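Local coordinates for agmatinase (Burkholderia thailandensis, PDB 4DZ4), which probably hydrolyses agmatine to putrescine and urea, as a binuclear manganese enzyme of the arginase family, at residues Gly137-Tyr140 with Ile141-Pro144; Ser176-His179 with Gly180-Phe183; Asp163-Cys166 with Asp167-Asp171. All blocks are in the same frame, centred on the assembly; numbering follows the deposited sequence.

Contact 1: residues Gly137-Tyr140 with Ile141-Pro144; sequences GDHY and ITYP. With MN (manganese (II) ion), chain P.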
loop_
_atom_site.group_PDB
_atom_site.type_symbol
_atom_site.label_atom_id
_atom_site.label_comp_id
_atom_site.label_asym_id
_atom_site.label_seq_id
_atom_site.Cartn_x
_atom_site.Cartn_y
_atom_site.Cartn_z
ATOM N N GLY B 137 7.802 0.226 20.130
ATOM C CA GLY B 137 9.202 0.253 20.542
ATOM C C GLY B 137 9.882 -1.093 20.294
ATOM O O GLY B 137 9.256 -2.170 20.328
ATOM N N ASP B 138 11.180 -1.024 20.053
ATOM C CA ASP B 138 11.945 -2.250 19.805
ATOM C C ASP B 138 12.257 -3.001 21.101
ATOM O O ASP B 138 12.045 -2.488 22.212
ATOM C CB ASP B 138 13.169 -1.989 18.897
ATOM C CG ASP B 138 14.352 -1.309 19.637
ATOM O OD1 ASP B 138 14.704 -1.747 20.762
ATOM O OD2 ASP B 138 14.970 -0.378 19.043
ATOM N N HIS B 139 12.689 -4.246 20.958
ATOM C CA HIS B 139 12.814 -5.124 22.134
ATOM C C HIS B 139 13.836 -4.689 23.156
ATOM O O HIS B 139 13.801 -5.145 24.311
ATOM C CB HIS B 139 13.074 -6.569 21.697
ATOM C CG HIS B 139 12.318 -7.593 22.533
ATOM N ND1 HIS B 139 12.018 -8.825 22.072
ATOM C CD2 HIS B 139 11.801 -7.515 23.822
ATOM C CE1 HIS B 139 11.333 -9.495 23.008
ATOM N NE2 HIS B 139 11.195 -8.696 24.088
ATOM N N TYR B 140 14.771 -3.821 22.758
ATOM C CA TYR B 140 15.776 -3.356 23.715
ATOM C C TYR B 140 15.104 -2.792 24.975
ATOM O O TYR B 140 15.651 -2.916 26.086
ATOM C CB TYR B 140 16.689 -2.290 23.101
ATOM C CG TYR B 140 17.655 -1.751 24.134
ATOM C CD1 TYR B 140 18.843 -2.417 24.408
ATOM C CD2 TYR B 140 17.344 -0.594 24.870
ATOM C CE1 TYR B 140 19.717 -1.943 25.384
ATOM C CE2 TYR B 140 18.201 -0.117 25.853
ATOM C CZ TYR B 140 19.395 -0.792 26.087
ATOM O OH TYR B 140 20.270 -0.332 27.058
ATOM N N ILE B 141 13.926 -2.179 24.813
ATOM C CA ILE B 141 13.286 -1.512 25.980
ATOM C C ILE B 141 13.092 -2.452 27.170
ATOM O O ILE B 141 13.075 -2.009 28.332
ATOM C CB ILE B 141 11.947 -0.810 25.616
ATOM C CG1 ILE B 141 10.811 -1.832 25.365
ATOM C CG2 ILE B 141 12.165 0.169 24.436
ATOM C CD1 ILE B 141 9.422 -1.209 25.184
ATOM N N THR B 142 12.944 -3.748 26.899
ATOM C CA THR B 142 12.668 -4.696 27.972
ATOM C C THR B 142 13.825 -4.838 28.986
ATOM O O THR B 142 13.594 -5.125 30.177
ATOM C CB THR B 142 12.270 -6.049 27.393
ATOM O OG1 THR B 142 11.169 -5.856 26.493
ATOM C CG2 THR B 142 11.842 -7.026 28.526
ATOM N N TYR B 143 15.047 -4.590 28.525
ATOM C CA TYR B 143 16.197 -4.654 29.418
ATOM C C TYR B 143 16.120 -3.575 30.521
ATOM O O TYR B 143 16.101 -3.912 31.699
ATOM C CB TYR B 143 17.500 -4.610 28.590
ATOM C CG TYR B 143 18.766 -4.563 29.389
ATOM C CD1 TYR B 143 18.995 -5.454 30.463
ATOM C CD2 TYR B 143 19.781 -3.656 29.051
ATOM C CE1 TYR B 143 20.177 -5.400 31.194
ATOM C CE2 TYR B 143 20.959 -3.581 29.796
ATOM C CZ TYR B 143 21.153 -4.484 30.849
ATOM O OH TYR B 143 22.329 -4.421 31.549
ATOM N N PRO B 144 16.026 -2.274 30.161
ATOM C CA PRO B 144 15.886 -1.338 31.287
ATOM C C PRO B 144 14.589 -1.518 32.084
ATOM O O PRO B 144 14.558 -1.254 33.295
ATOM C CB PRO B 144 15.908 0.058 30.614
ATOM C CG PRO B 144 15.774 -0.215 29.125
ATOM C CD PRO B 144 16.384 -1.578 28.915
HETATM MN MN MN P . 12.974 -9.728 20.323
HETATM O O HOH W 1 13.621 -10.158 18.538
#
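Tyr-140 and Tyr-143 share a first torsion, CG anti to the backbone N at chi1 176° in both, which sends the two rings off the same flank of the turn, where they cross obliquely. CE1 of Tyr-140 comes 4.0 Å from CD2 of Tyr-143, and the Tyr-140 hydroxyl lies by the edge of the Tyr-143 ring. The Pro-144 side chain crosses that of Tyr-140 at about a right angle, its CD 3.8 Å from CE2 of the tyrosine. Having no N-H, Pro-144 turns that CD methylene to the carbonyl O of Tyr-140, which takes its hydrogen bond from Tyr-143 N at 3.0 Å. One step back, Thr-142 N donates to His-139 O, and Ile-141 N to Asp-138 O. Asp-138 starts this winding with an Asx turn: its OD1 accepts from Tyr-140 N at 2.9 Å, nearly along the C-O axis, while OD2 is held by the backbone of Ala-59.

His-139 turns its ring the other way, toward the metals. ND1 binds one manganese at 2.2 Å, and the opposite edge of the imidazole faces Thr-142, whose OG1 lies in the ring plane 3.2 Å from CD2. Thr-244 OG1 bonds NE2, which helps set the turn of the imidazole, while Asp-287 fixes the Thr-142 hydroxyl beside CD2. Tyr-143 OH reaches Asp-189. Asp-163, Asp-167 and Asp-246 complete the protein ligands of this ion. The whole is an Asx turn leading through a short 3-10 stretch into helix 142-153, and it supplies the first histidine of the binuclear manganese site of the arginase family.

Contact 2: residues Ser176-His179 with Gly180-Phe183; sequences SLNH and GTMF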
loop_
_atom_site.group_PDB
_atom_site.type_symbol
_atom_site.label_atom_id
_atom_site.label_comp_id
_atom_site.label_asym_id
_atom_site.label_seq_id
_atom_site.Cartn_x
_atom_site.Cartn_y
_atom_site.Cartn_z
ATOM N N SER B 176 26.056 -1.257 24.456
ATOM C CA SER B 176 25.445 -1.277 23.106
ATOM C C SER B 176 23.920 -1.154 23.161
ATOM O O SER B 176 23.273 -1.531 24.153
ATOM C CB SER B 176 25.883 -2.517 22.325
ATOM O OG SER B 176 25.196 -3.632 22.846
ATOM N N LEU B 177 23.336 -0.652 22.072
ATOM C CA LEU B 177 21.912 -0.432 21.993
ATOM C C LEU B 177 21.483 -1.399 20.917
ATOM O O LEU B 177 21.580 -1.066 19.740
ATOM C CB LEU B 177 21.691 1.015 21.547
ATOM C CG LEU B 177 20.345 1.723 21.593
ATOM C CD1 LEU B 177 19.598 1.400 22.880
ATOM C CD2 LEU B 177 20.624 3.228 21.538
ATOM N N ASN B 178 21.153 -2.623 21.329
ATOM C CA ASN B 178 20.892 -3.730 20.387
ATOM C C ASN B 178 19.727 -4.587 20.895
ATOM O O ASN B 178 19.808 -5.209 21.973
ATOM C CB ASN B 178 22.160 -4.582 20.224
ATOM C CG ASN B 178 22.084 -5.564 19.051
ATOM O OD1 ASN B 178 21.020 -6.135 18.758
ATOM N ND2 ASN B 178 23.216 -5.783 18.401
ATOM N N HIS B 179 18.648 -4.631 20.104
ATOM C CA HIS B 179 17.444 -5.389 20.476
ATOM C C HIS B 179 17.610 -6.896 20.437
ATOM O O HIS B 179 16.690 -7.625 20.793
ATOM C CB HIS B 179 16.232 -4.936 19.624
ATOM C CG HIS B 179 16.311 -5.340 18.171
ATOM N ND1 HIS B 179 15.200 -5.379 17.379
ATOM C CD2 HIS B 179 17.372 -5.764 17.384
ATOM C CE1 HIS B 179 15.556 -5.790 16.128
ATOM N NE2 HIS B 179 16.867 -6.050 16.133
ATOM N N GLY B 180 18.783 -7.363 20.014
ATOM C CA GLY B 180 19.043 -8.783 19.877
ATOM C C GLY B 180 20.014 -9.324 20.892
ATOM O O GLY B 180 20.345 -10.521 20.884
ATOM N N THR B 181 20.536 -8.456 21.755
ATOM C CA THR B 181 21.533 -8.943 22.733
ATOM C C THR B 181 21.197 -8.520 24.167
ATOM O O THR B 181 21.959 -8.830 25.101
ATOM C CB THR B 181 22.963 -8.482 22.400
ATOM O OG1 THR B 181 23.038 -7.056 22.515
ATOM C CG2 THR B 181 23.365 -8.869 20.959
ATOM N N MET B 182 20.079 -7.826 24.351
ATOM C CA MET B 182 19.768 -7.300 25.704
ATOM C C MET B 182 19.378 -8.379 26.731
ATOM O O MET B 182 19.528 -8.164 27.948
ATOM C CB MET B 182 18.761 -6.140 25.668
ATOM C CG MET B 182 17.285 -6.515 25.476
ATOM S SD MET B 182 17.060 -7.015 23.772
ATOM C CE MET B 182 15.544 -7.969 23.972
ATOM N N PHE B 183 18.926 -9.544 26.265
ATOM C CA PHE B 183 18.673 -10.634 27.236
ATOM C C PHE B 183 19.907 -11.450 27.582
ATOM O O PHE B 183 19.917 -12.123 28.618
ATOM C CB PHE B 183 17.475 -11.548 26.864
ATOM C CG PHE B 183 16.137 -10.818 26.788
ATOM C CD1 PHE B 183 15.893 -9.670 27.546
ATOM C CD2 PHE B 183 15.117 -11.298 25.985
ATOM C CE1 PHE B 183 14.677 -8.995 27.483
ATOM C CE2 PHE B 183 13.897 -10.626 25.911
ATOM C CZ PHE B 183 13.667 -9.472 26.652
HETATM O O HOH W 2 21.762 -4.872 23.943
#
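Gly-180 opens the second half of the turn by giving its N-H to the side-chain oxygen OD1 of Asn-178, a bond of 2.8 Å that closes an Asx turn. The Asn-178 side chain, its CG anti to the backbone N (chi1 -168°), folds back over the turn, and the donor lies 24° from the plane of its amide. Next, Thr-181 N points almost straight at the carbonyl O of Asn-178, but at 3.3 Å this bond is weak; it spans a type I beta turn with His-179 and Gly-180 at the corners. A water joins the same two residues, donating to that carbonyl O and to Thr-181 OG1. The threonine side chain crosses that of Asn-178 at about a right angle, OG1 coming 3.5 Å from its CB; the hydroxyl is also bonded to Asp-171, which reaches Ser-176 OG as well.

Met-182, at the start of helix 182-188, bends its chain at chi2 (-73°) and brings SD to 3.1 Å from the carbonyl O of His-179. Its terminal CE then covers the centre of one face of the Phe-183 ring. Met-182 also packs on His-139 and Asp-167, so the helix start lies against the metal site. The imidazole of His-179 is held by Glu-290 and Thr-61, and Leu-177 O bonds His-109 of a second subunit. Asn-178 thus serves the turn twice, and its polar bonds give way to sulfur and aromatic packing as the helix begins.

Contact 3: residues Asp163-Cys166 with Asp167-Asp171; sequences DAHC and DTWAD. With MN (manganese (II) ion), chain Q; MN (manganese (II) ion), chain P.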
loop_
_atom_site.group_PDB
_atom_site.type_symbol
_atom_site.label_atom_id
_atom_site.label_comp_id
_atom_site.label_asym_id
_atom_site.label_seq_id
_atom_site.Cartn_x
_atom_site.Cartn_y
_atom_site.Cartn_z
ATOM N N ASP B 163 8.630 -14.795 20.978
ATOM C CA ASP B 163 9.542 -14.168 20.011
ATOM C C ASP B 163 9.981 -15.197 19.007
ATOM O O ASP B 163 10.151 -16.371 19.361
ATOM C CB ASP B 163 10.797 -13.663 20.755
ATOM C CG ASP B 163 11.470 -12.466 20.091
ATOM O OD1 ASP B 163 11.664 -12.459 18.858
ATOM O OD2 ASP B 163 11.894 -11.564 20.847
ATOM N N ALA B 164 10.220 -14.758 17.780
ATOM C CA ALA B 164 10.978 -15.591 16.835
ATOM C C ALA B 164 12.465 -15.677 17.218
ATOM O O ALA B 164 13.169 -16.571 16.733
ATOM C CB ALA B 164 10.853 -15.025 15.412
ATOM N N HIS B 165 12.930 -14.735 18.056
ATOM C CA HIS B 165 14.354 -14.525 18.381
ATOM C C HIS B 165 14.616 -14.627 19.886
ATOM O O HIS B 165 13.889 -14.085 20.696
ATOM C CB HIS B 165 14.812 -13.127 17.942
ATOM C CG HIS B 165 14.494 -12.812 16.506
ATOM N ND1 HIS B 165 13.354 -12.174 16.131
ATOM C CD2 HIS B 165 15.209 -13.067 15.345
ATOM C CE1 HIS B 165 13.347 -12.048 14.778
ATOM N NE2 HIS B 165 14.487 -12.579 14.309
ATOM N N CYS B 166 15.712 -15.276 20.237
ATOM C CA CYS B 166 16.076 -15.449 21.651
ATOM C C CYS B 166 16.610 -14.174 22.293
ATOM O O CYS B 166 16.524 -13.999 23.528
ATOM C CB CYS B 166 17.104 -16.565 21.786
ATOM S SG CYS B 166 18.668 -16.235 20.943
ATOM N N ASP B 167 17.154 -13.281 21.463
ATOM C CA ASP B 167 17.761 -12.022 21.932
ATOM C C ASP B 167 18.817 -12.231 23.019
ATOM O O ASP B 167 19.049 -11.352 23.866
ATOM C CB ASP B 167 16.666 -11.026 22.341
ATOM C CG ASP B 167 15.706 -10.720 21.171
ATOM O OD1 ASP B 167 16.139 -10.898 19.999
ATOM O OD2 ASP B 167 14.552 -10.317 21.414
ATOM N N THR B 168 19.468 -13.393 22.980
ATOM C CA THR B 168 20.531 -13.738 23.916
ATOM C C THR B 168 21.883 -13.986 23.216
ATOM O O THR B 168 22.775 -14.589 23.792
ATOM C CB THR B 168 20.141 -14.991 24.758
ATOM O OG1 THR B 168 19.742 -16.051 23.865
ATOM C CG2 THR B 168 19.001 -14.682 25.712
ATOM N N TRP B 169 22.046 -13.498 21.976
ATOM C CA TRP B 169 23.331 -13.569 21.284
ATOM C C TRP B 169 24.356 -12.771 22.057
ATOM O O TRP B 169 24.034 -11.697 22.579
ATOM C CB TRP B 169 23.191 -13.065 19.845
ATOM C CG TRP B 169 22.376 -14.036 19.016
ATOM C CD1 TRP B 169 22.783 -15.282 18.509
ATOM C CD2 TRP B 169 20.976 -13.910 18.631
ATOM N NE1 TRP B 169 21.746 -15.892 17.837
ATOM C CE2 TRP B 169 20.640 -15.130 17.872
ATOM C CE3 TRP B 169 20.004 -12.934 18.806
ATOM C CZ2 TRP B 169 19.361 -15.346 17.344
ATOM C CZ3 TRP B 169 18.719 -13.147 18.259
ATOM C CH2 TRP B 169 18.415 -14.323 17.539
ATOM N N ALA B 170 25.574 -13.292 22.142
ATOM C CA ALA B 170 26.606 -12.678 22.983
ATOM C C ALA B 170 26.994 -11.283 22.477
ATOM O O ALA B 170 27.065 -11.027 21.263
ATOM C CB ALA B 170 27.826 -13.587 23.086
ATOM N N ASP B 171 27.222 -10.373 23.418
ATOM C CA ASP B 171 27.605 -9.012 23.082
ATOM C C ASP B 171 28.591 -8.572 24.165
ATOM O O ASP B 171 28.202 -8.423 25.310
ATOM C CB ASP B 171 26.373 -8.115 23.111
ATOM C CG ASP B 171 26.619 -6.724 22.513
ATOM O OD1 ASP B 171 27.789 -6.291 22.488
ATOM O OD2 ASP B 171 25.628 -6.078 22.087
HETATM MN MN MN Q . 11.995 -10.888 17.478
HETATM MN MN MN P . 12.974 -9.728 20.323
HETATM O O HOH W 1 13.621 -10.158 18.538
#
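Asp-167 takes a left-handed backbone conformation (phi 53°), and its side chain points back to the metal beside Asp-163. Their carboxylates, with planes 81° apart, meet at one manganese: Asp-163 OD2 binds it at 2.2 Å and Asp-167 OD2 at 2.0 Å. Asp-163 bridges, its OD1 binding the second manganese at 2.1 Å alongside His-165 ND1. This is the Asp-x-His-x-Asp metal-binding signature of the arginase family. The same OD1 accepts from His-165 N, closing an Asx turn. Water 1 bridges the ions, bound to both, and donates to Asp-167 OD1 at 3.0 Å.

Cys-166 SG sits over the six-membered ring of Trp-169, 3.7 Å from its centroid and 8° off the normal. The sulfur also accepts from Thr-168 N at 3.6 Å. CB of His-165 abuts the edge of the indole, near CH2.

His-139, Asp-246 and Asp-248 supply the remaining protein ligands of the metal pair. His-161, within strand 158-162, bonds Asp-163 OD2; NE1 of Trp-169 hydrogen-bonds Trp-205 O, and its ring packs on Leu-83 of a third subunit. The segment leaves the end of strand 158-162, and Asp-167 and Thr-168 rest against Phe-183 of helix 182-188.

The three contacts follow one another without nesting or crossing, each a local turn. Contact 1 comes first, where strand 131-136 passes into helix 142-153. Contact 3 follows strand 158-162, and contact 2 ends the same long loop at helix 182-188. Contacts 1 and 3 meet at one manganese, where His-139 joins the two aspartates, and so join the loops that follow strands 131-136 and 158-162, which are not adjacent in the sheet. The Asp-171 end of contact 3 folds back on contact 2. Contacts 1 and 2 pack through Met-182 and Phe-183 against His-139, Thr-142 and Tyr-143, setting helix 182-188 beside helix 142-153.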